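Local coordinates for protein (beta-tubulin binding post-chaperonin cofactor) (Saccharomyces cerevisiae, PDB 1QSD) that binds beta-tubulin as a post-chaperonin cofactor and takes part in an early step of the tubulin folding pathway, at residues K11-L16 and R93-S98; T17-Y22 and P63-K68; D29-V34 and D57-L62; A35-D40 and K49-V54; Q78-Y83 and E87-A92. All coordinates share one frame; numbering follows the deposited sequence.

Contact 1 of 5, residues K11-L16 and R93-S98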
# COMPACT_ATOMS: atom_id res chain seq x y z
N LYS A 11 -3.85 -11.83 -16.17
CA LYS A 11 -4.23 -10.58 -15.52
C LYS A 11 -3.93 -10.57 -14.02
O LYS A 11 -3.46 -9.56 -13.48
CB LYS A 11 -5.71 -10.27 -15.77
CG LYS A 11 -5.96 -9.75 -17.16
CD LYS A 11 -7.44 -9.62 -17.48
CE LYS A 11 -7.63 -9.09 -18.91
NZ LYS A 11 -9.07 -9.07 -19.33
N ALA A 12 -4.19 -11.69 -13.37
CA ALA A 12 -3.92 -11.81 -11.95
C ALA A 12 -2.46 -11.43 -11.70
O ALA A 12 -2.18 -10.58 -10.84
CB ALA A 12 -4.20 -13.23 -11.47
N LEU A 13 -1.55 -11.98 -12.51
CA LEU A 13 -0.12 -11.74 -12.37
C LEU A 13 0.28 -10.32 -12.75
O LEU A 13 1.06 -9.68 -12.02
CB LEU A 13 0.69 -12.73 -13.20
CG LEU A 13 2.23 -12.56 -13.14
CD1 LEU A 13 2.78 -12.67 -11.68
CD2 LEU A 13 2.90 -13.61 -14.03
N LYS A 14 -0.21 -9.83 -13.88
CA LYS A 14 0.11 -8.47 -14.33
C LYS A 14 -0.35 -7.42 -13.31
O LYS A 14 0.31 -6.41 -13.12
CB LYS A 14 -0.51 -8.17 -15.72
CG LYS A 14 0.03 -9.07 -16.83
CD LYS A 14 -0.13 -8.47 -18.24
CE LYS A 14 0.75 -9.24 -19.26
NZ LYS A 14 0.89 -8.67 -20.65
N ARG A 15 -1.45 -7.66 -12.63
CA ARG A 15 -1.91 -6.70 -11.66
C ARG A 15 -1.08 -6.73 -10.40
O ARG A 15 -0.83 -5.70 -9.76
CB ARG A 15 -3.41 -6.84 -11.44
CG ARG A 15 -4.17 -6.62 -12.78
CD ARG A 15 -3.53 -5.48 -13.62
NE ARG A 15 -4.06 -5.28 -14.97
CZ ARG A 15 -4.17 -6.22 -15.92
NH1 ARG A 15 -3.79 -7.47 -15.68
NH2 ARG A 15 -4.57 -5.88 -17.14
N LEU A 16 -0.52 -7.89 -10.10
CA LEU A 16 0.34 -7.99 -8.93
C LEU A 16 1.65 -7.24 -9.19
O LEU A 16 2.14 -6.51 -8.33
CB LEU A 16 0.62 -9.45 -8.56
CG LEU A 16 -0.27 -10.08 -7.50
CD1 LEU A 16 0.32 -11.39 -7.03
CD2 LEU A 16 -0.37 -9.13 -6.33
N ARG A 93 3.74 -15.37 -21.50
CA ARG A 93 5.20 -15.50 -21.42
C ARG A 93 5.84 -14.17 -21.02
O ARG A 93 6.75 -14.14 -20.20
CB ARG A 93 5.77 -15.93 -22.78
CG ARG A 93 5.91 -17.44 -22.97
CD ARG A 93 6.76 -17.77 -24.22
NE ARG A 93 5.93 -18.02 -25.39
CZ ARG A 93 5.75 -17.17 -26.40
NH1 ARG A 93 6.37 -15.98 -26.40
NH2 ARG A 93 4.91 -17.49 -27.38
N SER A 94 5.32 -13.08 -21.57
CA SER A 94 5.80 -11.74 -21.29
C SER A 94 5.53 -11.40 -19.83
O SER A 94 6.38 -10.80 -19.16
CB SER A 94 5.10 -10.75 -22.21
OG SER A 94 5.75 -9.50 -22.23
N ALA A 95 4.36 -11.78 -19.33
CA ALA A 95 4.01 -11.51 -17.95
C ALA A 95 4.97 -12.25 -17.04
O ALA A 95 5.45 -11.68 -16.06
CB ALA A 95 2.58 -11.95 -17.67
N ILE A 96 5.25 -13.51 -17.38
CA ILE A 96 6.17 -14.39 -16.60
C ILE A 96 7.59 -13.85 -16.49
O ILE A 96 8.22 -13.91 -15.44
CB ILE A 96 6.23 -15.83 -17.18
CG1 ILE A 96 4.87 -16.51 -17.00
CG2 ILE A 96 7.35 -16.65 -16.50
CD1 ILE A 96 4.75 -17.89 -17.63
N THR A 97 8.08 -13.32 -17.61
CA THR A 97 9.40 -12.73 -17.71
C THR A 97 9.52 -11.49 -16.84
O THR A 97 10.48 -11.37 -16.08
CB THR A 97 9.73 -12.41 -19.18
OG1 THR A 97 9.89 -13.65 -19.88
CG2 THR A 97 11.02 -11.58 -19.30
N SER A 98 8.54 -10.59 -16.90
CA SER A 98 8.59 -9.40 -16.07
C SER A 98 8.56 -9.74 -14.58
O SER A 98 9.28 -9.13 -13.78
CB SER A 98 7.42 -8.48 -16.39
OG SER A 98 7.59 -7.92 -17.68
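Lys-14 and Ala-95 bring the two backbones within 6.1 Å, CA to CA, where the axes of helical segments 11-16 and 93-98 approach to 9.7 Å and run broadly parallel, 34° apart. So short a CA separation is consistent with the bare methyl at Ala-95. The Ala-95 CB points at the first helix and meets the Lys-14 chain alongside, with CE at 3.6 Å and CG also touching; the lysine therefore contributes its aliphatic stem, while its NZ continues past the alanine toward Asp-91, with which it forms a long, weak ion pair. Leu-13 lies one residue earlier. Its CG stands opposite the backbone N (chi1 180°), which directs CD2 onto the backbone of the second helix, 3.8 Å from Ala-95 O, and beside the Ala-95 CB at 4.0 Å. The contact across the two segments is thus apolar, 174 Å² in all, and carried mainly by Leu-13, Lys-14 and Ala-95. Within the fold, this pair joins helix 5-39 to helix 90-104, and both lean on helix 45-81: Leu-13 packs on Leu-76, Leu-16 on Phe-72, and Ile-96 on Leu-80 and Glu-77, so the three helices meet here side by side.

Contact 2 of 5, residues T17-Y22 and P63-K68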
# COMPACT_ATOMS: atom_id res chain seq x y z
N THR A 17 2.22 -7.40 -10.38
CA THR A 17 3.47 -6.73 -10.68
C THR A 17 3.27 -5.22 -10.79
O THR A 17 4.18 -4.46 -10.49
CB THR A 17 4.20 -7.30 -11.93
OG1 THR A 17 3.49 -6.96 -13.13
CG2 THR A 17 4.35 -8.83 -11.80
N LYS A 18 2.09 -4.77 -11.21
CA LYS A 18 1.82 -3.34 -11.28
C LYS A 18 1.62 -2.78 -9.84
O LYS A 18 1.98 -1.63 -9.56
CB LYS A 18 0.59 -3.07 -12.13
CG LYS A 18 0.45 -1.62 -12.56
CD LYS A 18 -0.91 -1.32 -13.18
CE LYS A 18 -1.02 0.16 -13.54
NZ LYS A 18 -2.41 0.56 -13.86
N GLU A 19 1.04 -3.58 -8.94
CA GLU A 19 0.85 -3.17 -7.54
C GLU A 19 2.22 -2.96 -6.85
O GLU A 19 2.43 -1.97 -6.15
CB GLU A 19 0.03 -4.22 -6.79
CG GLU A 19 0.02 -4.05 -5.28
CD GLU A 19 -0.96 -4.99 -4.56
OE1 GLU A 19 -0.97 -4.98 -3.31
OE2 GLU A 19 -1.73 -5.71 -5.23
N GLU A 20 3.15 -3.89 -7.08
CA GLU A 20 4.50 -3.82 -6.52
C GLU A 20 5.16 -2.50 -6.91
O GLU A 20 5.87 -1.89 -6.11
CB GLU A 20 5.34 -4.98 -7.05
CG GLU A 20 6.71 -5.13 -6.44
CD GLU A 20 7.82 -4.42 -7.21
OE1 GLU A 20 7.57 -3.86 -8.30
OE2 GLU A 20 8.97 -4.43 -6.73
N GLY A 21 4.96 -2.10 -8.16
CA GLY A 21 5.53 -0.85 -8.65
C GLY A 21 4.92 0.34 -7.94
O GLY A 21 5.60 1.32 -7.67
N TYR A 22 3.63 0.26 -7.65
CA TYR A 22 2.92 1.32 -6.94
C TYR A 22 3.47 1.44 -5.53
O TYR A 22 3.84 2.52 -5.09
CB TYR A 22 1.42 1.00 -6.89
CG TYR A 22 0.71 1.38 -8.17
CD1 TYR A 22 1.41 1.98 -9.23
CD2 TYR A 22 -0.67 1.19 -8.31
CE1 TYR A 22 0.75 2.39 -10.39
CE2 TYR A 22 -1.34 1.60 -9.47
CZ TYR A 22 -0.62 2.20 -10.51
OH TYR A 22 -1.27 2.61 -11.66
N PRO A 63 7.70 -8.02 1.30
CA PRO A 63 8.00 -9.46 1.29
C PRO A 63 6.80 -10.32 0.91
O PRO A 63 6.89 -11.09 -0.04
CB PRO A 63 8.45 -9.72 2.73
CG PRO A 63 9.05 -8.44 3.14
CD PRO A 63 8.07 -7.43 2.60
N THR A 64 5.67 -10.14 1.59
CA THR A 64 4.49 -10.94 1.31
C THR A 64 4.00 -10.76 -0.10
O THR A 64 3.44 -11.68 -0.70
CB THR A 64 3.35 -10.65 2.31
OG1 THR A 64 3.25 -9.24 2.51
CG2 THR A 64 3.63 -11.36 3.66
N LEU A 65 4.27 -9.57 -0.63
CA LEU A 65 3.89 -9.21 -1.99
C LEU A 65 4.74 -9.97 -3.01
O LEU A 65 4.24 -10.39 -4.06
CB LEU A 65 4.02 -7.71 -2.20
CG LEU A 65 3.57 -7.14 -3.53
CD1 LEU A 65 2.15 -7.61 -3.86
CD2 LEU A 65 3.63 -5.66 -3.46
N TYR A 66 6.03 -10.17 -2.69
CA TYR A 66 6.92 -10.92 -3.58
C TYR A 66 6.58 -12.39 -3.55
O TYR A 66 6.68 -13.05 -4.57
CB TYR A 66 8.38 -10.73 -3.21
CG TYR A 66 8.87 -9.34 -3.49
CD1 TYR A 66 8.82 -8.80 -4.78
CD2 TYR A 66 9.39 -8.56 -2.47
CE1 TYR A 66 9.27 -7.50 -5.04
CE2 TYR A 66 9.85 -7.27 -2.72
CZ TYR A 66 9.79 -6.74 -4.00
OH TYR A 66 10.30 -5.47 -4.19
N GLU A 67 6.17 -12.88 -2.38
CA GLU A 67 5.76 -14.27 -2.22
C GLU A 67 4.59 -14.56 -3.17
O GLU A 67 4.62 -15.54 -3.91
CB GLU A 67 5.35 -14.55 -0.76
CG GLU A 67 6.52 -14.62 0.23
CD GLU A 67 6.10 -14.54 1.71
OE1 GLU A 67 6.68 -13.72 2.48
OE2 GLU A 67 5.18 -15.29 2.11
N LYS A 68 3.61 -13.67 -3.21
CA LYS A 68 2.44 -13.83 -4.07
C LYS A 68 2.73 -13.68 -5.54
O LYS A 68 2.09 -14.31 -6.36
CB LYS A 68 1.29 -12.92 -3.64
CG LYS A 68 0.66 -13.40 -2.36
CD LYS A 68 -0.54 -12.61 -1.99
CE LYS A 68 -1.06 -13.07 -0.65
NZ LYS A 68 -2.19 -12.19 -0.21
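Glu-20 and Tyr-66 meet through two different first torsions: the glutamate CG lies trans to its own N and the chain then bends at chi2 (-93°), while the tyrosine CG sits beside its N, carrying the ring across to the carboxylate. The setting is an antiparallel helix pair of the four-helix bundle, with segment axes 10.4 Å apart and 162° between their directions. Tyr-66 OH donates to Glu-20 OE2, which accepts on its anti lone pair; the oxygen lies at the ring edge, near its plane, although carboxylate and ring planes are turned 54° apart. Beside this bond the glutamate CG rests 3.8 Å from Tyr-66 CE1. Leu-65 fills the interface beside it, CD2 reaching Glu-20 CA at 3.7 Å and CD1 touching the end of Glu-19. With Glu-20 cut back to an alanine, the Tyr-66 hydroxyl would probably lose its carboxylate acceptor, and Tyr-66 CE1 the CG methylene beside it. Outside the pair, Glu-20 also touches Leu-102 of helix 90-104, and Glu-19 packs on Gln-30 of the second subunit. The polar link itself measures 3.0 Å from Tyr-66 OH to Glu-20 OE2.

Contact 3 of 5, residues D29-V34 and D57-L62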
# COMPACT_ATOMS: atom_id res chain seq x y z
N ASP A 29 9.45 7.39 -1.76
CA ASP A 29 9.06 8.72 -1.32
C ASP A 29 9.19 8.88 0.21
O ASP A 29 9.51 9.96 0.70
CB ASP A 29 7.63 8.99 -1.78
CG ASP A 29 7.20 10.42 -1.55
OD1 ASP A 29 6.27 10.64 -0.74
OD2 ASP A 29 7.80 11.34 -2.17
N GLN A 30 8.93 7.81 0.96
CA GLN A 30 9.03 7.82 2.42
C GLN A 30 10.48 7.87 2.91
O GLN A 30 10.79 8.52 3.91
CB GLN A 30 8.29 6.63 3.03
CG GLN A 30 6.77 6.77 3.04
CD GLN A 30 6.07 5.59 3.69
OE1 GLN A 30 6.36 5.24 4.84
NE2 GLN A 30 5.15 4.98 2.97
N GLU A 31 11.37 7.15 2.22
CA GLU A 31 12.78 7.15 2.59
C GLU A 31 13.41 8.52 2.35
O GLU A 31 14.34 8.93 3.05
CB GLU A 31 13.53 6.09 1.78
CG GLU A 31 13.32 4.68 2.26
CD GLU A 31 13.67 3.66 1.21
OE1 GLU A 31 14.63 3.91 0.45
OE2 GLU A 31 12.98 2.62 1.12
N ALA A 32 12.92 9.22 1.33
CA ALA A 32 13.43 10.55 1.01
C ALA A 32 13.10 11.46 2.19
O ALA A 32 13.95 12.21 2.68
CB ALA A 32 12.78 11.09 -0.28
N HIS A 33 11.87 11.32 2.67
CA HIS A 33 11.37 12.10 3.79
C HIS A 33 12.13 11.83 5.08
O HIS A 33 12.51 12.76 5.79
CB HIS A 33 9.88 11.86 3.99
CG HIS A 33 9.26 12.77 5.01
ND1 HIS A 33 9.76 14.03 5.28
CD2 HIS A 33 8.19 12.60 5.81
CE1 HIS A 33 9.00 14.61 6.20
NE2 HIS A 33 8.04 13.76 6.54
N VAL A 34 12.32 10.55 5.40
CA VAL A 34 13.05 10.16 6.61
C VAL A 34 14.50 10.64 6.52
O VAL A 34 15.08 11.07 7.52
CB VAL A 34 13.04 8.62 6.80
CG1 VAL A 34 14.00 8.21 7.91
CG2 VAL A 34 11.64 8.15 7.15
N ASP A 57 6.79 -0.08 8.52
CA ASP A 57 5.52 -0.73 8.23
C ASP A 57 5.38 -0.93 6.73
O ASP A 57 5.14 -2.05 6.26
CB ASP A 57 4.36 0.08 8.80
CG ASP A 57 4.17 -0.15 10.27
OD1 ASP A 57 3.00 -0.18 10.73
OD2 ASP A 57 5.18 -0.33 10.98
N THR A 58 5.56 0.15 5.98
CA THR A 58 5.48 0.11 4.53
C THR A 58 6.36 -1.03 4.02
O THR A 58 5.91 -1.88 3.27
CB THR A 58 5.97 1.44 3.94
OG1 THR A 58 5.19 2.51 4.50
CG2 THR A 58 5.82 1.45 2.43
N LYS A 59 7.60 -1.09 4.48
CA LYS A 59 8.52 -2.15 4.07
C LYS A 59 8.01 -3.57 4.32
O LYS A 59 8.18 -4.45 3.48
CB LYS A 59 9.88 -1.97 4.74
CG LYS A 59 10.72 -0.84 4.21
CD LYS A 59 12.03 -0.74 4.98
CE LYS A 59 12.97 0.28 4.35
NZ LYS A 59 14.27 0.39 5.08
N ARG A 60 7.37 -3.81 5.47
CA ARG A 60 6.89 -5.15 5.82
C ARG A 60 5.91 -5.73 4.77
O ARG A 60 5.80 -6.95 4.60
CB ARG A 60 6.27 -5.12 7.24
CG ARG A 60 4.73 -5.07 7.31
CD ARG A 60 4.18 -4.43 8.60
NE ARG A 60 4.89 -4.84 9.81
CZ ARG A 60 4.95 -4.10 10.92
NH1 ARG A 60 4.34 -2.92 10.96
NH2 ARG A 60 5.67 -4.50 11.96
N LEU A 61 5.29 -4.83 4.02
CA LEU A 61 4.33 -5.15 2.97
C LEU A 61 4.94 -5.80 1.72
O LEU A 61 4.26 -6.54 1.00
CB LEU A 61 3.65 -3.86 2.53
CG LEU A 61 2.15 -3.73 2.45
CD1 LEU A 61 1.88 -2.29 2.08
CD2 LEU A 61 1.56 -4.67 1.42
N LEU A 62 6.18 -5.46 1.43
CA LEU A 62 6.85 -5.98 0.25
C LEU A 62 7.15 -7.46 0.21
O LEU A 62 6.86 -8.11 -0.79
CB LEU A 62 8.11 -5.19 -0.06
CG LEU A 62 7.81 -3.78 -0.57
CD1 LEU A 62 9.08 -3.14 -1.07
CD2 LEU A 62 6.79 -3.85 -1.70
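Thr-58 and Gln-30 bury the most surface here, 42 and 38 Å², and their side chains come at each other from opposite directions. Gln-30 extends beyond CG so that its amide reaches the hydroxyl: NE2 donates to Thr-58 OG1 at 2.9 Å. The bond is bent, with an angle of 135° at the hydrogen, and the hydroxyl lies 20° out of the amide plane. Thr-58 OG1 also bonds to Val-54 O one turn earlier, so this buried oxygen is engaged both by its own helix and by the neighbouring one. The threonine methyl adds a looser touch, CG2 to Gln-30 NE2 at 3.6 Å. Farther out, Glu-31 and Lys-59 cross at about a right angle; Glu-31 OE2 comes 4.0 Å from Lys-59 CE, while OE2 and NZ remain 4.7 Å apart, opposite charges near but not in contact. In the bundle, helices 5-39 and 45-81 are joined here, with Gln-30 also packing on Val-54 and Leu-55. Helix 5-39 of the second subunit also packs here, its Tyr-23 on Thr-58 and its Glu-19 on Gln-30.

Contact 4 of 5, residues A35-D40 and K49-V54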
# COMPACT_ATOMS: atom_id res chain seq x y z
N ALA A 35 15.06 10.57 5.31
CA ALA A 35 16.44 11.00 5.04
C ALA A 35 16.65 12.46 5.45
O ALA A 35 17.61 12.78 6.16
CB ALA A 35 16.79 10.80 3.58
N LYS A 36 15.72 13.32 5.03
CA LYS A 36 15.76 14.74 5.35
C LYS A 36 15.68 15.01 6.84
O LYS A 36 16.40 15.86 7.34
CB LYS A 36 14.66 15.50 4.62
CG LYS A 36 15.10 15.95 3.24
CD LYS A 36 14.09 16.89 2.62
CE LYS A 36 14.63 17.52 1.34
NZ LYS A 36 13.56 18.30 0.64
N LEU A 37 14.82 14.30 7.55
CA LEU A 37 14.73 14.49 9.00
C LEU A 37 15.95 13.94 9.74
O LEU A 37 16.28 14.39 10.84
CB LEU A 37 13.49 13.81 9.57
CG LEU A 37 12.16 14.36 9.13
CD1 LEU A 37 11.05 13.59 9.81
CD2 LEU A 37 12.10 15.81 9.47
N LYS A 38 16.56 12.90 9.19
CA LYS A 38 17.72 12.28 9.81
C LYS A 38 18.99 13.14 9.70
O LYS A 38 19.82 13.13 10.59
CB LYS A 38 17.94 10.90 9.22
CG LYS A 38 18.51 9.93 10.20
CD LYS A 38 18.21 8.53 9.74
CE LYS A 38 18.90 7.51 10.62
NZ LYS A 38 18.47 6.12 10.30
N GLU A 39 19.13 13.87 8.60
CA GLU A 39 20.28 14.76 8.40
C GLU A 39 20.21 15.99 9.32
O GLU A 39 21.22 16.45 9.84
CB GLU A 39 20.36 15.18 6.94
CG GLU A 39 20.60 14.02 5.98
CD GLU A 39 20.67 14.46 4.52
OE1 GLU A 39 20.05 13.79 3.66
OE2 GLU A 39 21.35 15.48 4.24
N ASP A 40 19.01 16.50 9.52
CA ASP A 40 18.80 17.65 10.37
C ASP A 40 18.91 17.23 11.85
O ASP A 40 18.02 16.63 12.44
CB ASP A 40 17.43 18.28 10.06
CG ASP A 40 17.25 19.63 10.70
OD1 ASP A 40 16.38 20.40 10.25
OD2 ASP A 40 17.99 19.95 11.64
N LYS A 49 11.42 9.41 14.85
CA LYS A 49 10.94 8.06 15.15
C LYS A 49 9.53 7.79 14.59
O LYS A 49 9.27 6.71 14.04
CB LYS A 49 11.02 7.84 16.66
CG LYS A 49 10.85 6.43 17.09
CD LYS A 49 11.94 5.54 16.56
CE LYS A 49 11.62 5.01 15.17
NZ LYS A 49 12.72 4.16 14.64
N LYS A 50 8.63 8.77 14.68
CA LYS A 50 7.28 8.62 14.13
C LYS A 50 7.37 8.21 12.66
O LYS A 50 6.73 7.27 12.22
CB LYS A 50 6.50 9.93 14.26
CG LYS A 50 6.01 10.20 15.66
CD LYS A 50 5.53 11.65 15.84
CE LYS A 50 4.35 11.97 14.96
NZ LYS A 50 3.80 13.30 15.24
N GLN A 51 8.26 8.88 11.94
CA GLN A 51 8.47 8.64 10.53
C GLN A 51 9.17 7.35 10.21
O GLN A 51 8.87 6.72 9.21
CB GLN A 51 9.24 9.79 9.92
CG GLN A 51 8.62 10.31 8.66
CD GLN A 51 7.44 11.21 8.93
OE1 GLN A 51 7.37 12.33 8.42
NE2 GLN A 51 6.50 10.73 9.74
N GLU A 52 10.14 6.96 11.04
CA GLU A 52 10.88 5.73 10.79
C GLU A 52 9.96 4.54 10.94
O GLU A 52 9.93 3.66 10.08
CB GLU A 52 12.09 5.61 11.73
CG GLU A 52 13.19 6.63 11.45
CD GLU A 52 14.46 6.40 12.26
OE1 GLU A 52 15.52 6.23 11.63
OE2 GLU A 52 14.40 6.43 13.52
N GLU A 53 9.19 4.53 12.03
CA GLU A 53 8.24 3.49 12.34
C GLU A 53 7.29 3.28 11.16
O GLU A 53 7.01 2.15 10.78
CB GLU A 53 7.46 3.88 13.60
CG GLU A 53 5.93 4.01 13.40
CD GLU A 53 5.28 5.02 14.34
OE1 GLU A 53 4.79 4.64 15.43
OE2 GLU A 53 5.24 6.21 13.98
N VAL A 54 6.80 4.38 10.57
CA VAL A 54 5.89 4.28 9.43
C VAL A 54 6.61 3.65 8.26
O VAL A 54 6.06 2.75 7.60
CB VAL A 54 5.29 5.66 9.02
CG1 VAL A 54 4.59 5.56 7.66
CG2 VAL A 54 4.29 6.13 10.06
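The Glu-52 carboxylate is the flat group at the centre of this contact, its two oxygens each paired with a lysine: Lys-38 NZ reaches OE1 nearly along the C-O axis, whereas Lys-49 NZ meets OE2 from above the carboxylate plane, 56° out of it. The result is a salt-bridge network near the end of the helical hairpin that pairs helix 5-39 with helix 45-81 in the four-helix bundle. The inter-helix member is the longer, 3.2 Å between Lys-38 NZ and Glu-52 OE1, and its lysine is exposed, extended beyond CG and crossing the glutamate at about a right angle. The Glu-52 chain is itself extended, with CG beside the backbone N (chi1 -68°), which sends the carboxylate out between the two lysines. Replacing Glu-52 with a glutamine is likely to leave both ammonium groups without a charged mate and weaken the link between the helices. Toward the buried side, Leu-37 and Gln-51 also meet at about a right angle, Leu-37 CD1 standing 4.1 Å from Gln-51 OE1. The second subunit covers this side, its Ile-8 packing on Leu-37 and its Ala-12 on Gln-51. Within helix 45-81 the network continues to Lys-49, its NZ 3.0 Å from Glu-52 OE2.

Contact 5 of 5, residues Q78-Y83 and E87-A92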
# COMPACT_ATOMS: atom_id res chain seq x y z
N GLN A 78 2.88 -23.29 -14.59
CA GLN A 78 2.35 -24.65 -14.58
C GLN A 78 1.16 -24.83 -15.55
O GLN A 78 1.06 -25.83 -16.27
CB GLN A 78 1.95 -25.05 -13.16
CG GLN A 78 1.77 -26.56 -12.97
CD GLN A 78 3.09 -27.41 -13.02
OE1 GLN A 78 3.10 -28.58 -12.61
NE2 GLN A 78 4.19 -26.82 -13.51
N PHE A 79 0.29 -23.83 -15.61
CA PHE A 79 -0.87 -23.88 -16.49
C PHE A 79 -0.40 -23.99 -17.95
O PHE A 79 -0.90 -24.81 -18.70
CB PHE A 79 -1.71 -22.61 -16.27
CG PHE A 79 -2.90 -22.49 -17.19
CD1 PHE A 79 -4.10 -23.13 -16.90
CD2 PHE A 79 -2.83 -21.70 -18.35
CE1 PHE A 79 -5.22 -22.98 -17.74
CE2 PHE A 79 -3.96 -21.56 -19.20
CZ PHE A 79 -5.14 -22.20 -18.89
N LEU A 80 0.62 -23.22 -18.32
CA LEU A 80 1.15 -23.22 -19.67
C LEU A 80 1.79 -24.53 -20.11
O LEU A 80 1.74 -24.86 -21.29
CB LEU A 80 2.12 -22.07 -19.86
CG LEU A 80 1.53 -20.66 -19.93
CD1 LEU A 80 2.66 -19.62 -19.90
CD2 LEU A 80 0.67 -20.52 -21.19
N LYS A 81 2.38 -25.30 -19.20
CA LYS A 81 3.01 -26.57 -19.57
C LYS A 81 2.08 -27.58 -20.22
O LYS A 81 2.55 -28.48 -20.90
CB LYS A 81 3.64 -27.26 -18.36
CG LYS A 81 4.89 -26.62 -17.88
CD LYS A 81 5.42 -27.37 -16.68
CE LYS A 81 6.40 -26.53 -15.89
NZ LYS A 81 6.79 -27.21 -14.63
N THR A 82 0.79 -27.46 -19.96
CA THR A 82 -0.19 -28.39 -20.51
C THR A 82 -1.28 -27.70 -21.31
O THR A 82 -2.32 -28.31 -21.57
CB THR A 82 -0.87 -29.21 -19.39
OG1 THR A 82 -1.42 -28.32 -18.41
CG2 THR A 82 0.13 -30.17 -18.72
N TYR A 83 -1.04 -26.46 -21.71
CA TYR A 83 -2.02 -25.71 -22.47
C TYR A 83 -2.15 -26.20 -23.91
O TYR A 83 -1.16 -26.37 -24.62
CB TYR A 83 -1.67 -24.22 -22.47
CG TYR A 83 -2.71 -23.34 -23.12
CD1 TYR A 83 -3.96 -23.19 -22.55
CD2 TYR A 83 -2.43 -22.66 -24.29
CE1 TYR A 83 -4.92 -22.36 -23.13
CE2 TYR A 83 -3.36 -21.83 -24.88
CZ TYR A 83 -4.61 -21.69 -24.29
OH TYR A 83 -5.54 -20.86 -24.87
N GLU A 87 -5.44 -19.81 -27.93
CA GLU A 87 -5.05 -18.43 -27.66
C GLU A 87 -3.56 -18.23 -27.83
O GLU A 87 -2.76 -19.17 -27.67
CB GLU A 87 -5.45 -17.98 -26.25
CG GLU A 87 -6.94 -17.88 -26.00
CD GLU A 87 -7.25 -17.11 -24.71
OE1 GLU A 87 -7.62 -17.73 -23.70
OE2 GLU A 87 -7.11 -15.87 -24.70
N ASP A 88 -3.19 -17.00 -28.16
CA ASP A 88 -1.81 -16.60 -28.34
C ASP A 88 -1.28 -16.47 -26.91
O ASP A 88 -1.88 -15.75 -26.11
CB ASP A 88 -1.84 -15.25 -29.07
CG ASP A 88 -0.48 -14.61 -29.20
OD1 ASP A 88 0.52 -15.27 -28.85
OD2 ASP A 88 -0.44 -13.45 -29.67
N VAL A 89 -0.24 -17.20 -26.55
CA VAL A 89 0.32 -17.12 -25.19
C VAL A 89 1.52 -16.17 -25.01
O VAL A 89 2.21 -16.20 -23.98
CB VAL A 89 0.70 -18.51 -24.65
CG1 VAL A 89 -0.51 -19.44 -24.72
CG2 VAL A 89 1.85 -19.10 -25.44
N SER A 90 1.74 -15.26 -25.97
CA SER A 90 2.85 -14.34 -25.88
C SER A 90 2.71 -13.41 -24.69
O SER A 90 3.69 -13.14 -24.00
CB SER A 90 2.97 -13.54 -27.17
OG SER A 90 3.04 -14.41 -28.28
N ASP A 91 1.49 -12.92 -24.44
CA ASP A 91 1.26 -12.06 -23.29
C ASP A 91 1.57 -12.75 -21.99
O ASP A 91 2.08 -12.12 -21.06
CB ASP A 91 -0.17 -11.54 -23.26
CG ASP A 91 -0.35 -10.31 -24.09
OD1 ASP A 91 -1.47 -10.10 -24.58
OD2 ASP A 91 0.65 -9.56 -24.25
N ALA A 92 1.25 -14.04 -21.92
CA ALA A 92 1.49 -14.84 -20.71
C ALA A 92 3.00 -14.99 -20.46
O ALA A 92 3.47 -14.76 -19.36
CB ALA A 92 0.84 -16.22 -20.86
O HOH W 1 -7.76 -20.20 -23.81
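Tyr-83, Leu-80 and Val-89 form the close-packed part of this contact, and Glu-87 with a water forms its polar margin. On the packed side Val-89 CG1 lies 3.7 Å from Tyr-83 CE2, approaching the ring obliquely, and 3.9 Å from Leu-80 CD2. The other leucine branch, CD1, reaches the Ala-92 CB at 4.0 Å, so the forked end of Leu-80 spans the valine and the first turn of the next helix. Tyr-83 has its CG trans to the backbone N (chi1 -174°), and this swings the ring over to the returning chain, where its hydroxyl accepts from Glu-87 N at 3.2 Å with an angle of 147° at the hydrogen. The polar margin includes one bound water, which lies in the ring plane at its edge, 2.5 Å from Tyr-83 OH, and donates to Glu-87 OE1, an oxygen that also bonds Thr-4. Ring and carboxylate planes stand 67° apart. Just beyond, Asp-88 OD1 accepts from Ser-90 OG on its syn lone pair and also from Ser-90 N. The bond from Ser-90 N makes an Asx turn leading into helix 90-104, here part of the turn by which the chain leaves helix 45-81 and doubles back in the bundle.

How the contacts relate
From the N terminus, helix 5-39 supplies the first partner of contacts 1, 2, 3 and 4 in turn. Contact 4 closes the shortest loop on this helix, at the hairpin turn; it nests inside contact 3, which nests inside contact 2, and all three pair helix 5-39 with helix 45-81. Contact 5 follows in series, closing the turn from helix 45-81 to helix 90-104. Contact 1 encloses everything by bringing helix 90-104 back to helix 5-39; none of the loops cross. Contacts 1 and 5 touch through Ile-96 and Leu-80, and contacts 1 and 2 through Leu-16. Contacts 4 and 5 lie about 46 Å apart, centre to centre, while contacts 2, 3 and 4 all touch the second subunit.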